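Side-chain contacts in pyruvate kinase (Cryptosporidium parvum, PDB 4DRS), which probably catalyses the last step of glycolysis, the transfer of phosphate from phosphoenolpyruvate to ADP that yields pyruvate and ATP: residues F86-L89 against Q90-E94; T137-Y140 against S141-G144; Q245-R248 against Q249-E253; V324-A327 against T328-E332. One frame throughout, in Å; residues are numbered along the deposited sequence.

Contact 1. Residues F86-L89 against Q90-E94. With ACT (acetate ion), chain I.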
ATOM      1  N   PHE A  86     -21.799 -37.384 -33.533  1.00 49.54           N
ATOM      2  CA  PHE A  86     -22.273 -36.584 -34.662  1.00 49.62           C
ATOM      3  C   PHE A  86     -23.695 -36.047 -34.451  1.00 49.26           C
ATOM      4  O   PHE A  86     -23.960 -34.874 -34.727  1.00 48.45           O
ATOM      5  CB  PHE A  86     -22.174 -37.374 -35.975  1.00 49.98           C
ATOM      6  CG  PHE A  86     -22.529 -36.569 -37.193  1.00 49.69           C
ATOM      7  CD1 PHE A  86     -21.619 -35.669 -37.739  1.00 49.26           C
ATOM      8  CD2 PHE A  86     -23.777 -36.706 -37.794  1.00 50.39           C
ATOM      9  CE1 PHE A  86     -21.946 -34.918 -38.860  1.00 50.13           C
ATOM     10  CE2 PHE A  86     -24.113 -35.955 -38.914  1.00 50.45           C
ATOM     11  CZ  PHE A  86     -23.196 -35.060 -39.448  1.00 50.23           C
ATOM     12  N   LYS A  87     -24.594 -36.903 -33.968  1.00 50.06           N
ATOM     13  CA  LYS A  87     -25.967 -36.500 -33.650  1.00 51.24           C
ATOM     14  C   LYS A  87     -25.974 -35.396 -32.595  1.00 48.83           C
ATOM     15  O   LYS A  87     -26.663 -34.381 -32.753  1.00 46.89           O
ATOM     16  CB  LYS A  87     -26.799 -37.689 -33.154  1.00 54.28           C
ATOM     17  CG  LYS A  87     -27.209 -38.685 -34.228  1.00 59.35           C
ATOM     18  CD  LYS A  87     -28.072 -39.799 -33.641  1.00 62.22           C
ATOM     19  CE  LYS A  87     -28.374 -40.882 -34.666  1.00 64.16           C
ATOM     20  NZ  LYS A  87     -29.167 -41.991 -34.067  1.00 67.87           N
ATOM     21  N   THR A  88     -25.203 -35.608 -31.527  1.00 46.63           N
ATOM     22  CA  THR A  88     -25.054 -34.630 -30.452  1.00 45.85           C
ATOM     23  C   THR A  88     -24.620 -33.267 -31.013  1.00 44.37           C
ATOM     24  O   THR A  88     -25.182 -32.229 -30.663  1.00 43.28           O
ATOM     25  CB  THR A  88     -24.036 -35.113 -29.390  1.00 45.91           C
ATOM     26  OG1 THR A  88     -24.416 -36.406 -28.904  1.00 46.23           O
ATOM     27  CG2 THR A  88     -23.976 -34.147 -28.217  1.00 45.05           C
ATOM     28  N   LEU A  89     -23.625 -33.294 -31.894  1.00 43.55           N
ATOM     29  CA  LEU A  89     -23.112 -32.093 -32.530  1.00 43.35           C
ATOM     30  C   LEU A  89     -24.194 -31.347 -33.313  1.00 43.41           C
ATOM     31  O   LEU A  89     -24.296 -30.122 -33.224  1.00 43.90           O
ATOM     32  CB  LEU A  89     -21.935 -32.445 -33.446  1.00 43.27           C
ATOM     33  CG  LEU A  89     -21.280 -31.319 -34.250  1.00 43.10           C
ATOM     34  CD1 LEU A  89     -20.713 -30.237 -33.344  1.00 41.63           C
ATOM     35  CD2 LEU A  89     -20.189 -31.899 -35.131  1.00 43.84           C
ATOM     36  N   GLN A  90     -24.990 -32.088 -34.080  1.00 43.73           N
ATOM     37  CA  GLN A  90     -26.090 -31.513 -34.853  1.00 43.50           C
ATOM     38  C   GLN A  90     -27.121 -30.871 -33.936  1.00 41.96           C
ATOM     39  O   GLN A  90     -27.627 -29.780 -34.214  1.00 41.36           O
ATOM     40  CB  GLN A  90     -26.770 -32.590 -35.690  1.00 45.80           C
ATOM     41  CG  GLN A  90     -25.958 -33.075 -36.876  1.00 48.24           C
ATOM     42  CD  GLN A  90     -26.712 -34.104 -37.692  1.00 50.82           C
ATOM     43  OE1 GLN A  90     -27.192 -35.112 -37.164  1.00 52.97           O
ATOM     44  NE2 GLN A  90     -26.818 -33.857 -38.991  1.00 51.68           N
ATOM     45  N   ASN A  91     -27.420 -31.564 -32.844  1.00 41.04           N
ATOM     46  CA  ASN A  91     -28.349 -31.083 -31.842  1.00 40.22           C
ATOM     47  C   ASN A  91     -27.869 -29.806 -31.157  1.00 39.29           C
ATOM     48  O   ASN A  91     -28.661 -28.882 -30.968  1.00 38.58           O
ATOM     49  CB  ASN A  91     -28.642 -32.185 -30.826  1.00 40.71           C
ATOM     50  CG  ASN A  91     -29.498 -33.299 -31.408  1.00 41.71           C
ATOM     51  OD1 ASN A  91     -29.912 -33.240 -32.569  1.00 41.75           O
ATOM     52  ND2 ASN A  91     -29.766 -34.322 -30.604  1.00 41.39           N
ATOM     53  N   ILE A  92     -26.580 -29.753 -30.807  1.00 38.33           N
ATOM     54  CA  ILE A  92     -25.983 -28.550 -30.214  1.00 37.75           C
ATOM     55  C   ILE A  92     -26.156 -27.353 -31.151  1.00 37.85           C
ATOM     56  O   ILE A  92     -26.615 -26.289 -30.731  1.00 37.09           O
ATOM     57  CB  ILE A  92     -24.482 -28.740 -29.860  1.00 36.95           C
ATOM     58  CG1 ILE A  92     -24.313 -29.780 -28.744  1.00 36.67           C
ATOM     59  CG2 ILE A  92     -23.855 -27.415 -29.432  1.00 35.72           C
ATOM     60  CD1 ILE A  92     -22.910 -30.343 -28.620  1.00 35.74           C
ATOM     61  N   ARG A  93     -25.814 -27.551 -32.423  1.00 38.93           N
ATOM     62  CA  ARG A  93     -25.896 -26.490 -33.427  1.00 40.88           C
ATOM     63  C   ARG A  93     -27.326 -26.058 -33.753  1.00 41.73           C
ATOM     64  O   ARG A  93     -27.582 -24.870 -33.950  1.00 42.69           O
ATOM     65  CB  ARG A  93     -25.110 -26.868 -34.687  1.00 40.60           C
ATOM     66  CG  ARG A  93     -23.612 -26.671 -34.485  1.00 41.32           C
ATOM     67  CD  ARG A  93     -22.762 -27.177 -35.633  1.00 41.10           C
ATOM     68  NE  ARG A  93     -21.355 -26.919 -35.348  1.00 41.22           N
ATOM     69  CZ  ARG A  93     -20.327 -27.480 -35.978  1.00 41.39           C
ATOM     70  NH1 ARG A  93     -20.519 -28.361 -36.951  1.00 42.84           N
ATOM     71  NH2 ARG A  93     -19.095 -27.157 -35.627  1.00 41.25           N
ATOM     72  N   GLU A  94     -28.248 -27.018 -33.790  1.00 42.68           N
ATOM     73  CA  GLU A  94     -29.664 -26.716 -33.978  1.00 44.09           C
ATOM     74  C   GLU A  94     -30.190 -25.913 -32.786  1.00 43.49           C
ATOM     75  O   GLU A  94     -30.898 -24.915 -32.965  1.00 44.45           O
ATOM     76  CB  GLU A  94     -30.477 -28.004 -34.169  1.00 45.59           C
ATOM     77  CG  GLU A  94     -31.959 -27.769 -34.439  1.00 48.41           C
ATOM     78  CD  GLU A  94     -32.733 -29.044 -34.754  1.00 50.56           C
ATOM     79  OE1 GLU A  94     -32.109 -30.065 -35.135  1.00 51.60           O
ATOM     80  OE2 GLU A  94     -33.978 -29.020 -34.624  1.00 50.77           O
TER
HETATM   81  C   ACT I 607     -21.910 -30.213 -39.526  1.00 67.35           C
HETATM   82  O   ACT I 607     -22.444 -30.304 -38.396  1.00 65.56           O
HETATM   83  OXT ACT I 607     -20.697 -29.940 -39.674  1.00 67.16           O
HETATM   84  CH3 ACT I 607     -22.752 -30.437 -40.749  1.00 65.80           C
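The phenyl ring of Phe86 carries CG of Gln90 over one face, and the Gln90 amide lies above the CE2 margin on that same side, its plane turned 40° from that of the ring. CE2 of Phe86 lies 3.4 Å from Gln90 CD, with both OE1 and NE2 of the amide also near CE2. The first torsion of Phe86 sets this up: CG stands anti to the backbone N (chi1 -175°), and the ring leans along the helix toward the residue four places on. The ring of Tyr228 meets the same phenyl ring. One turn further, the guanidinium of Arg93 has Leu89 CD1 over the centre of one face, 3.8 Å from CZ, the two side chains running alongside each other in the same direction. An acetate lies at the guanidinium edge, its carbon in the plane; NH1 of Arg93 gives its O a bent hydrogen bond of 3.1 Å (137° at the hydrogen), and NH2 is bound to the carbonyl of Tyr228. Beneath these groups the backbone runs as regular helix, for example Ile92 N to Thr88 O at 2.8 Å. Thr88 CG2 touches Ile92 CD1 at 4.0 Å on the side of helix 82-97 that packs on barrel strand 72-76, within the beta-alpha-beta unit 72-76, 82-97, 105-109. A methyl over the flat face leaves the guanidinium's N-H groups to work around its edge: the Tyr228 carbonyl takes one, and the acetate, probably from the crystallisation liquor, takes another and would partly offset the positive charge.

Contact 2. Residues T137-Y140 against S141-G144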
ATOM      1  N   THR A 137      -7.811 -60.680 -18.573  1.00 76.73           N
ATOM      2  CA  THR A 137      -7.235 -60.932 -19.898  1.00 76.52           C
ATOM      3  C   THR A 137      -7.084 -59.635 -20.698  1.00 73.65           C
ATOM      4  O   THR A 137      -7.756 -58.644 -20.409  1.00 71.43           O
ATOM      5  CB  THR A 137      -8.061 -61.972 -20.697  1.00 79.64           C
ATOM      6  OG1 THR A 137      -7.469 -62.178 -21.987  1.00 81.29           O
ATOM      7  CG2 THR A 137      -9.511 -61.519 -20.865  1.00 79.68           C
ATOM      8  N   THR A 138      -6.193 -59.651 -21.687  1.00 73.95           N
ATOM      9  CA  THR A 138      -5.990 -58.505 -22.580  1.00 73.87           C
ATOM     10  C   THR A 138      -6.778 -58.669 -23.884  1.00 77.69           C
ATOM     11  O   THR A 138      -6.769 -57.786 -24.748  1.00 76.83           O
ATOM     12  CB  THR A 138      -4.495 -58.265 -22.893  1.00 72.94           C
ATOM     13  OG1 THR A 138      -3.936 -59.427 -23.518  1.00 75.20           O
ATOM     14  CG2 THR A 138      -3.722 -57.948 -21.621  1.00 70.72           C
ATOM     15  N   ASP A 139      -7.454 -59.809 -24.015  1.00 81.60           N
ATOM     16  CA  ASP A 139      -8.382 -60.049 -25.114  1.00 86.05           C
ATOM     17  C   ASP A 139      -9.606 -59.167 -24.880  1.00 85.24           C
ATOM     18  O   ASP A 139     -10.553 -59.572 -24.198  1.00 85.92           O
ATOM     19  CB  ASP A 139      -8.761 -61.537 -25.171  1.00 90.02           C
ATOM     20  CG  ASP A 139      -9.551 -61.902 -26.422  1.00 94.04           C
ATOM     21  OD1 ASP A 139     -10.725 -61.487 -26.540  1.00 94.91           O
ATOM     22  OD2 ASP A 139      -9.004 -62.628 -27.279  1.00 97.50           O
ATOM     23  N   TYR A 140      -9.569 -57.957 -25.435  1.00 85.59           N
ATOM     24  CA  TYR A 140     -10.587 -56.942 -25.154  1.00 86.91           C
ATOM     25  C   TYR A 140     -11.994 -57.346 -25.612  1.00 90.74           C
ATOM     26  O   TYR A 140     -12.963 -57.173 -24.869  1.00 91.01           O
ATOM     27  CB  TYR A 140     -10.178 -55.570 -25.712  1.00 85.60           C
ATOM     28  CG  TYR A 140     -10.959 -54.396 -25.137  1.00 84.56           C
ATOM     29  CD1 TYR A 140     -11.300 -54.348 -23.782  1.00 81.75           C
ATOM     30  CD2 TYR A 140     -11.336 -53.324 -25.947  1.00 85.92           C
ATOM     31  CE1 TYR A 140     -12.007 -53.277 -23.258  1.00 80.99           C
ATOM     32  CE2 TYR A 140     -12.042 -52.246 -25.431  1.00 84.75           C
ATOM     33  CZ  TYR A 140     -12.374 -52.229 -24.088  1.00 82.73           C
ATOM     34  OH  TYR A 140     -13.074 -51.162 -23.575  1.00 83.48           O
ATOM     35  N   SER A 141     -12.096 -57.901 -26.819  1.00 95.93           N
ATOM     36  CA  SER A 141     -13.383 -58.347 -27.361  1.00101.02           C
ATOM     37  C   SER A 141     -13.807 -59.693 -26.771  1.00102.67           C
ATOM     38  O   SER A 141     -13.912 -60.698 -27.479  1.00105.08           O
ATOM     39  CB  SER A 141     -13.335 -58.413 -28.890  1.00105.55           C
ATOM     40  OG  SER A 141     -13.093 -57.133 -29.450  1.00106.28           O
ATOM     41  N   MET A 142     -14.047 -59.695 -25.462  1.00102.58           N
ATOM     42  CA  MET A 142     -14.474 -60.884 -24.736  1.00105.34           C
ATOM     43  C   MET A 142     -15.385 -60.483 -23.584  1.00104.65           C
ATOM     44  O   MET A 142     -15.073 -59.557 -22.829  1.00101.48           O
ATOM     45  CB  MET A 142     -13.267 -61.658 -24.198  1.00104.79           C
ATOM     46  CG  MET A 142     -13.612 -63.017 -23.600  1.00107.72           C
ATOM     47  SD  MET A 142     -12.594 -63.466 -22.179  1.00107.39           S
ATOM     48  CE  MET A 142     -13.221 -62.349 -20.924  1.00101.02           C
ATOM     49  N   LEU A 143     -16.507 -61.187 -23.458  1.00108.45           N
ATOM     50  CA  LEU A 143     -17.444 -60.967 -22.362  1.00108.49           C
ATOM     51  C   LEU A 143     -16.881 -61.546 -21.067  1.00107.32           C
ATOM     52  O   LEU A 143     -16.557 -62.734 -20.997  1.00109.09           O
ATOM     53  CB  LEU A 143     -18.813 -61.581 -22.680  1.00112.08           C
ATOM     54  CG  LEU A 143     -19.584 -61.076 -23.908  1.00113.95           C
ATOM     55  CD1 LEU A 143     -20.811 -61.944 -24.157  1.00117.63           C
ATOM     56  CD2 LEU A 143     -19.985 -59.612 -23.771  1.00111.57           C
ATOM     57  N   GLY A 144     -16.765 -60.697 -20.050  1.00106.04           N
ATOM     58  CA  GLY A 144     -16.141 -61.077 -18.787  1.00107.83           C
ATOM     59  C   GLY A 144     -17.118 -61.371 -17.667  1.00110.03           C
ATOM     60  O   GLY A 144     -18.062 -60.616 -17.440  1.00108.56           O
TER
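Met142 reaches back to Thr137 through two bends, at chi2 (-145°) and chi3 (72°), which fold SD and CE over the threonine. CE of Met142 then sits 3.8 Å from Thr137 CG2, and SD is almost as near, the two side chains meeting at a slant. Thr137 holds CG2 between its backbone N and carbonyl carbon, with OG1 anti to the N; from there OG1 accepts the N-H of Asp139 at 3.1 Å in a nearly straight bond (168°). CB of Met142 has two Asp139 oxygens on one side, O at 3.4 Å and OD1 at 3.5 Å, the two side chains crossing at about a right angle. Between them the chain reverses at Ser141, where Met142 N gives a weak hydrogen bond of 2.8 Å to Tyr140 O. The carbonyl of Asp139 is bound by Ser150 OG, and both Thr137 and Met142 lean on Cys148, which fastens the loop to strand 148-150. Tyr140 lies on the outside, its side chain about 4 Å from that of Arg116, which binds ADP in this enzyme, although none is bound here. An ST turn at Thr137 followed by an inverse gamma turn centred on Ser141 thus links strands 133-137 and 148-150 of the mixed sheet.

Contact 3. Residues Q245-R248 against Q249-E253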
ATOM      1  N   GLN A 245       2.868 -29.688 -28.433  1.00 44.91           N
ATOM      2  CA  GLN A 245       3.500 -29.483 -29.742  1.00 46.82           C
ATOM      3  C   GLN A 245       3.152 -30.552 -30.777  1.00 44.98           C
ATOM      4  O   GLN A 245       3.062 -30.250 -31.967  1.00 44.24           O
ATOM      5  CB  GLN A 245       5.020 -29.330 -29.607  1.00 51.34           C
ATOM      6  CG  GLN A 245       5.454 -27.897 -29.322  1.00 56.37           C
ATOM      7  CD  GLN A 245       6.939 -27.773 -29.006  1.00 61.28           C
ATOM      8  OE1 GLN A 245       7.462 -28.462 -28.122  1.00 63.81           O
ATOM      9  NE2 GLN A 245       7.623 -26.877 -29.717  1.00 62.90           N
ATOM     10  N   LEU A 246       2.948 -31.789 -30.327  1.00 43.55           N
ATOM     11  CA  LEU A 246       2.445 -32.841 -31.206  1.00 43.18           C
ATOM     12  C   LEU A 246       1.061 -32.467 -31.744  1.00 42.84           C
ATOM     13  O   LEU A 246       0.791 -32.612 -32.940  1.00 44.01           O
ATOM     14  CB  LEU A 246       2.416 -34.201 -30.497  1.00 43.55           C
ATOM     15  CG  LEU A 246       1.819 -35.406 -31.250  1.00 45.11           C
ATOM     16  CD1 LEU A 246       2.479 -35.643 -32.606  1.00 45.54           C
ATOM     17  CD2 LEU A 246       1.884 -36.670 -30.402  1.00 44.74           C
ATOM     18  N   CYS A 247       0.196 -31.967 -30.866  1.00 41.30           N
ATOM     19  CA  CYS A 247      -1.140 -31.545 -31.265  1.00 40.08           C
ATOM     20  C   CYS A 247      -1.108 -30.348 -32.226  1.00 40.00           C
ATOM     21  O   CYS A 247      -1.897 -30.287 -33.171  1.00 38.84           O
ATOM     22  CB  CYS A 247      -1.997 -31.236 -30.035  1.00 39.63           C
ATOM     23  SG  CYS A 247      -3.748 -31.025 -30.411  1.00 40.18           S
ATOM     24  N   ARG A 248      -0.196 -29.406 -31.980  1.00 40.00           N
ATOM     25  CA  ARG A 248       0.023 -28.275 -32.888  1.00 40.95           C
ATOM     26  C   ARG A 248       0.404 -28.767 -34.280  1.00 42.12           C
ATOM     27  O   ARG A 248      -0.120 -28.280 -35.288  1.00 42.91           O
ATOM     28  CB  ARG A 248       1.139 -27.353 -32.372  1.00 40.55           C
ATOM     29  CG  ARG A 248       0.842 -26.620 -31.076  1.00 40.06           C
ATOM     30  CD  ARG A 248       0.023 -25.352 -31.271  1.00 38.84           C
ATOM     31  NE  ARG A 248      -0.130 -24.670 -29.988  1.00 38.95           N
ATOM     32  CZ  ARG A 248      -1.190 -23.958 -29.615  1.00 38.38           C
ATOM     33  NH1 ARG A 248      -2.233 -23.805 -30.428  1.00 37.56           N
ATOM     34  NH2 ARG A 248      -1.205 -23.397 -28.413  1.00 37.76           N
ATOM     35  N   GLN A 249       1.326 -29.729 -34.317  1.00 43.18           N
ATOM     36  CA  GLN A 249       1.822 -30.297 -35.562  1.00 44.87           C
ATOM     37  C   GLN A 249       0.699 -30.986 -36.332  1.00 43.37           C
ATOM     38  O   GLN A 249       0.545 -30.769 -37.532  1.00 43.00           O
ATOM     39  CB  GLN A 249       2.976 -31.266 -35.293  1.00 47.97           C
ATOM     40  CG  GLN A 249       3.692 -31.727 -36.552  1.00 52.35           C
ATOM     41  CD  GLN A 249       4.755 -32.777 -36.286  1.00 56.71           C
ATOM     42  OE1 GLN A 249       4.575 -33.675 -35.451  1.00 59.17           O
ATOM     43  NE2 GLN A 249       5.871 -32.677 -37.010  1.00 59.30           N
ATOM     44  N   ILE A 250      -0.091 -31.798 -35.629  1.00 41.91           N
ATOM     45  CA  ILE A 250      -1.249 -32.454 -36.231  1.00 41.25           C
ATOM     46  C   ILE A 250      -2.185 -31.426 -36.876  1.00 41.39           C
ATOM     47  O   ILE A 250      -2.601 -31.598 -38.024  1.00 43.29           O
ATOM     48  CB  ILE A 250      -2.004 -33.344 -35.213  1.00 40.44           C
ATOM     49  CG1 ILE A 250      -1.147 -34.553 -34.816  1.00 40.34           C
ATOM     50  CG2 ILE A 250      -3.332 -33.817 -35.785  1.00 39.67           C
ATOM     51  CD1 ILE A 250      -1.624 -35.276 -33.571  1.00 40.08           C
ATOM     52  N   ILE A 251      -2.493 -30.353 -36.151  1.00 39.90           N
ATOM     53  CA  ILE A 251      -3.356 -29.294 -36.674  1.00 39.10           C
ATOM     54  C   ILE A 251      -2.755 -28.677 -37.940  1.00 40.30           C
ATOM     55  O   ILE A 251      -3.455 -28.513 -38.939  1.00 39.64           O
ATOM     56  CB  ILE A 251      -3.662 -28.212 -35.606  1.00 37.89           C
ATOM     57  CG1 ILE A 251      -4.558 -28.790 -34.502  1.00 36.89           C
ATOM     58  CG2 ILE A 251      -4.322 -26.988 -36.231  1.00 37.02           C
ATOM     59  CD1 ILE A 251      -4.428 -28.082 -33.166  1.00 36.27           C
ATOM     60  N   SER A 252      -1.461 -28.363 -37.905  1.00 41.47           N
ATOM     61  CA  SER A 252      -0.799 -27.732 -39.050  1.00 43.37           C
ATOM     62  C   SER A 252      -0.654 -28.648 -40.280  1.00 44.40           C
ATOM     63  O   SER A 252      -0.606 -28.154 -41.406  1.00 45.49           O
ATOM     64  CB  SER A 252       0.555 -27.126 -38.649  1.00 43.67           C
ATOM     65  OG  SER A 252       1.521 -28.130 -38.399  1.00 45.57           O
ATOM     66  N   GLU A 253      -0.604 -29.964 -40.063  1.00 44.86           N
ATOM     67  CA  GLU A 253      -0.471 -30.946 -41.158  1.00 46.17           C
ATOM     68  C   GLU A 253      -1.808 -31.474 -41.675  1.00 45.81           C
ATOM     69  O   GLU A 253      -1.839 -32.353 -42.541  1.00 46.53           O
ATOM     70  CB  GLU A 253       0.334 -32.159 -40.705  1.00 46.52           C
ATOM     71  CG  GLU A 253       1.789 -31.911 -40.376  1.00 48.04           C
ATOM     72  CD  GLU A 253       2.372 -33.061 -39.584  1.00 49.39           C
ATOM     73  OE1 GLU A 253       1.593 -33.843 -38.988  1.00 49.41           O
ATOM     74  OE2 GLU A 253       3.611 -33.185 -39.553  1.00 52.40           O
TER
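Leu246 and Ile250 meet one helical turn apart, CG of the leucine 4.2 Å from CD1 of the isoleucine, their side chains slanting across each other. The isoleucine has CG1 anti to its own carbonyl carbon (chi1 -68°), which lays the longer branch back over the preceding turn, with CG1 only 3.3 Å from Leu246 O. Ile251 adopts the same conformation one position on and repeats the contact: its CD1 lies 4.1 Å from SG of Cys247, whose sulfur stands anti to the backbone N. Ile250, Ile251 and Cys247 are buried where helix 241-252 packs into the TIM barrel, in the beta-alpha-beta unit of strands 232-235 and 266-271, with Leu246 at the border on Ile213; Ile250 rests on helix 215-226, while Cys247 and Ile251 rest on Ile267 of strand 266-271. Gln249 is extended beyond CG, and its OE1 comes 4.0 Å from CD1 of Leu246, a loose contact at the solvent side. Arg248 instead bends sharply at chi2 (-83°), taking its guanidinium off the helix to a salt bridge with Asp288 and a hydrogen bond with the carbonyl of Glu286. Near the C-terminal end of the helix, Ser252 places OG between its backbone N and carbonyl carbon (chi1 72°), from where it donates to Gln249 O at 2.9 Å. That carbonyl also accepts from Glu253 N, and Ser252 N completes its own helical bond to Arg248 O.

Contact 4. Residues V324-A327 against T328-E332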
ATOM      1  N   VAL A 324      -8.307 -20.468 -17.675  1.00 33.86           N
ATOM      2  CA  VAL A 324      -8.219 -21.681 -16.862  1.00 33.24           C
ATOM      3  C   VAL A 324      -9.602 -22.208 -16.489  1.00 32.95           C
ATOM      4  O   VAL A 324     -10.480 -21.454 -16.061  1.00 32.19           O
ATOM      5  CB  VAL A 324      -7.333 -21.495 -15.603  1.00 33.02           C
ATOM      6  CG1 VAL A 324      -7.913 -20.444 -14.664  1.00 33.48           C
ATOM      7  CG2 VAL A 324      -7.125 -22.822 -14.878  1.00 32.11           C
ATOM      8  N   VAL A 325      -9.772 -23.515 -16.663  1.00 33.29           N
ATOM      9  CA  VAL A 325     -11.035 -24.191 -16.412  1.00 34.06           C
ATOM     10  C   VAL A 325     -10.917 -25.068 -15.167  1.00 35.60           C
ATOM     11  O   VAL A 325     -10.052 -25.943 -15.096  1.00 35.40           O
ATOM     12  CB  VAL A 325     -11.445 -25.066 -17.619  1.00 33.59           C
ATOM     13  CG1 VAL A 325     -12.794 -25.740 -17.370  1.00 34.15           C
ATOM     14  CG2 VAL A 325     -11.474 -24.246 -18.901  1.00 32.66           C
ATOM     15  N   THR A 326     -11.782 -24.813 -14.187  1.00 38.32           N
ATOM     16  CA  THR A 326     -11.914 -25.673 -13.008  1.00 41.38           C
ATOM     17  C   THR A 326     -13.019 -26.709 -13.239  1.00 43.74           C
ATOM     18  O   THR A 326     -14.150 -26.361 -13.559  1.00 42.93           O
ATOM     19  CB  THR A 326     -12.206 -24.842 -11.748  1.00 41.23           C
ATOM     20  OG1 THR A 326     -11.051 -24.064 -11.427  1.00 42.83           O
ATOM     21  CG2 THR A 326     -12.548 -25.741 -10.553  1.00 42.61           C
ATOM     22  N   ALA A 327     -12.680 -27.980 -13.065  1.00 48.99           N
ATOM     23  CA  ALA A 327     -13.569 -29.076 -13.431  1.00 54.61           C
ATOM     24  C   ALA A 327     -13.262 -30.332 -12.639  1.00 60.50           C
ATOM     25  O   ALA A 327     -12.611 -31.243 -13.152  1.00 64.54           O
ATOM     26  CB  ALA A 327     -13.431 -29.370 -14.917  1.00 53.91           C
ATOM     27  N   THR A 328     -13.725 -30.386 -11.395  1.00 86.72           N
ATOM     28  CA  THR A 328     -13.474 -31.556 -10.548  1.00 91.26           C
ATOM     29  C   THR A 328     -14.772 -32.304 -10.236  1.00 90.43           C
ATOM     30  O   THR A 328     -14.858 -33.034  -9.244  1.00 92.50           O
ATOM     31  CB  THR A 328     -12.736 -31.172  -9.245  1.00 94.01           C
ATOM     32  OG1 THR A 328     -13.396 -30.062  -8.622  1.00 91.53           O
ATOM     33  CG2 THR A 328     -11.286 -30.797  -9.537  1.00 99.25           C
ATOM     34  N   GLN A 329     -15.761 -32.134 -11.115  1.00 90.83           N
ATOM     35  CA  GLN A 329     -17.137 -32.600 -10.900  1.00 91.13           C
ATOM     36  C   GLN A 329     -17.680 -32.018  -9.592  1.00 90.32           C
ATOM     37  O   GLN A 329     -17.917 -32.739  -8.617  1.00 91.22           O
ATOM     38  CB  GLN A 329     -17.226 -34.134 -10.931  1.00 93.44           C
ATOM     39  CG  GLN A 329     -18.631 -34.668 -11.167  1.00 91.95           C
ATOM     40  CD  GLN A 329     -18.691 -36.182 -11.159  1.00 94.89           C
ATOM     41  OE1 GLN A 329     -18.402 -36.825 -10.149  1.00 99.36           O
ATOM     42  NE2 GLN A 329     -19.081 -36.760 -12.288  1.00 94.65           N
ATOM     43  N   MET A 330     -17.868 -30.702  -9.591  1.00 90.69           N
ATOM     44  CA  MET A 330     -18.168 -29.955  -8.371  1.00 92.36           C
ATOM     45  C   MET A 330     -19.528 -30.266  -7.737  1.00 90.77           C
ATOM     46  O   MET A 330     -19.684 -30.133  -6.524  1.00 91.39           O
ATOM     47  CB  MET A 330     -18.020 -28.450  -8.613  1.00 92.26           C
ATOM     48  CG  MET A 330     -16.584 -27.992  -8.820  1.00 98.67           C
ATOM     49  SD  MET A 330     -15.933 -28.378 -10.454  1.00105.14           S
ATOM     50  CE  MET A 330     -16.609 -27.003 -11.384  1.00101.94           C
ATOM     51  N   LEU A 331     -20.499 -30.683  -8.547  1.00 88.26           N
ATOM     52  CA  LEU A 331     -21.858 -30.916  -8.042  1.00 89.43           C
ATOM     53  C   LEU A 331     -22.288 -32.390  -8.111  1.00 90.06           C
ATOM     54  O   LEU A 331     -23.333 -32.717  -8.677  1.00 87.77           O
ATOM     55  CB  LEU A 331     -22.871 -30.002  -8.757  1.00 88.24           C
ATOM     56  CG  LEU A 331     -22.606 -28.490  -8.870  1.00 87.50           C
ATOM     57  CD1 LEU A 331     -23.680 -27.820  -9.713  1.00 86.38           C
ATOM     58  CD2 LEU A 331     -22.502 -27.805  -7.513  1.00 87.22           C
ATOM     59  N   GLU A 332     -21.480 -33.266  -7.510  1.00 93.45           N
ATOM     60  CA  GLU A 332     -21.751 -34.714  -7.471  1.00 95.89           C
ATOM     61  C   GLU A 332     -23.165 -35.053  -7.009  1.00 95.53           C
ATOM     62  O   GLU A 332     -23.861 -35.833  -7.658  1.00 97.63           O
ATOM     63  CB  GLU A 332     -20.746 -35.428  -6.561  1.00 99.81           C
ATOM     64  CG  GLU A 332     -19.363 -35.629  -7.159  1.00102.05           C
ATOM     65  CD  GLU A 332     -18.371 -36.185  -6.155  1.00105.24           C
ATOM     66  OE1 GLU A 332     -18.236 -35.602  -5.059  1.00105.91           O
ATOM     67  OE2 GLU A 332     -17.717 -37.202  -6.464  1.00108.37           O
TER
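Met330 folds back against Thr326 and Ala327 in the TIM barrel, between strand 324-327 and the loop toward helix 342-354. From CB, which points toward the strand, the chain goes to CG, set anti to the carbonyl carbon, and then turns twice, at chi2 (76°) and chi3 (82°), into a compact hook. SD is the first atom to meet the strand: it lies 3.9 Å from Ala327 CA and nearly as close to Ala327 C. The same sulfur accepts a weak hydrogen bond from Thr328 N, 3.1 Å long with 161° at the hydrogen, so it sits against the Ala327-Thr328 peptide, by Ala327 C and Thr328 N. Beyond it, Met330 CE comes to 3.3 Å from Thr326 O. Thr326 CG2 stands 4.3 Å from Met330 SD. Asp347 and Val348 of helix 342-354 and Val359 of strand 358-361 also touch the methionine. Thr326 OG1 turns instead to Ser356 OG, which is its hydrogen-bond partner. The loop also lies near the subunit boundary, Thr328 packing on Arg342 of the second subunit, and the side chain of Ala327 is about 7 Å from that of Arg74, which binds ADP in this enzyme, although none is bound here. Thr328 holds OG1 between its backbone N and carbonyl carbon, and its CG2 lies 3.7 Å from Ala327 C.

Overall arrangement
Contacts 1, 3 and 4 belong to the eight-stranded barrel, whereas contact 2 lies in a loop of the separate mixed sheet, at the surface. Contacts 1 and 3 are alike and partly buried: each sits on an outer helix of a beta-alpha-beta unit, pairs apolar groups inward and sends an arginine to partners beyond its helix. Contact 4, a barrel strand and the loop after it, is buried, and a methionine there touches mainly backbone. Contact 2 also uses a methionine, but against a threonine methyl and beside turn hydrogen bonds. No two contacts touch; 3 and 4 come nearest, about 13 Å between nearest atoms.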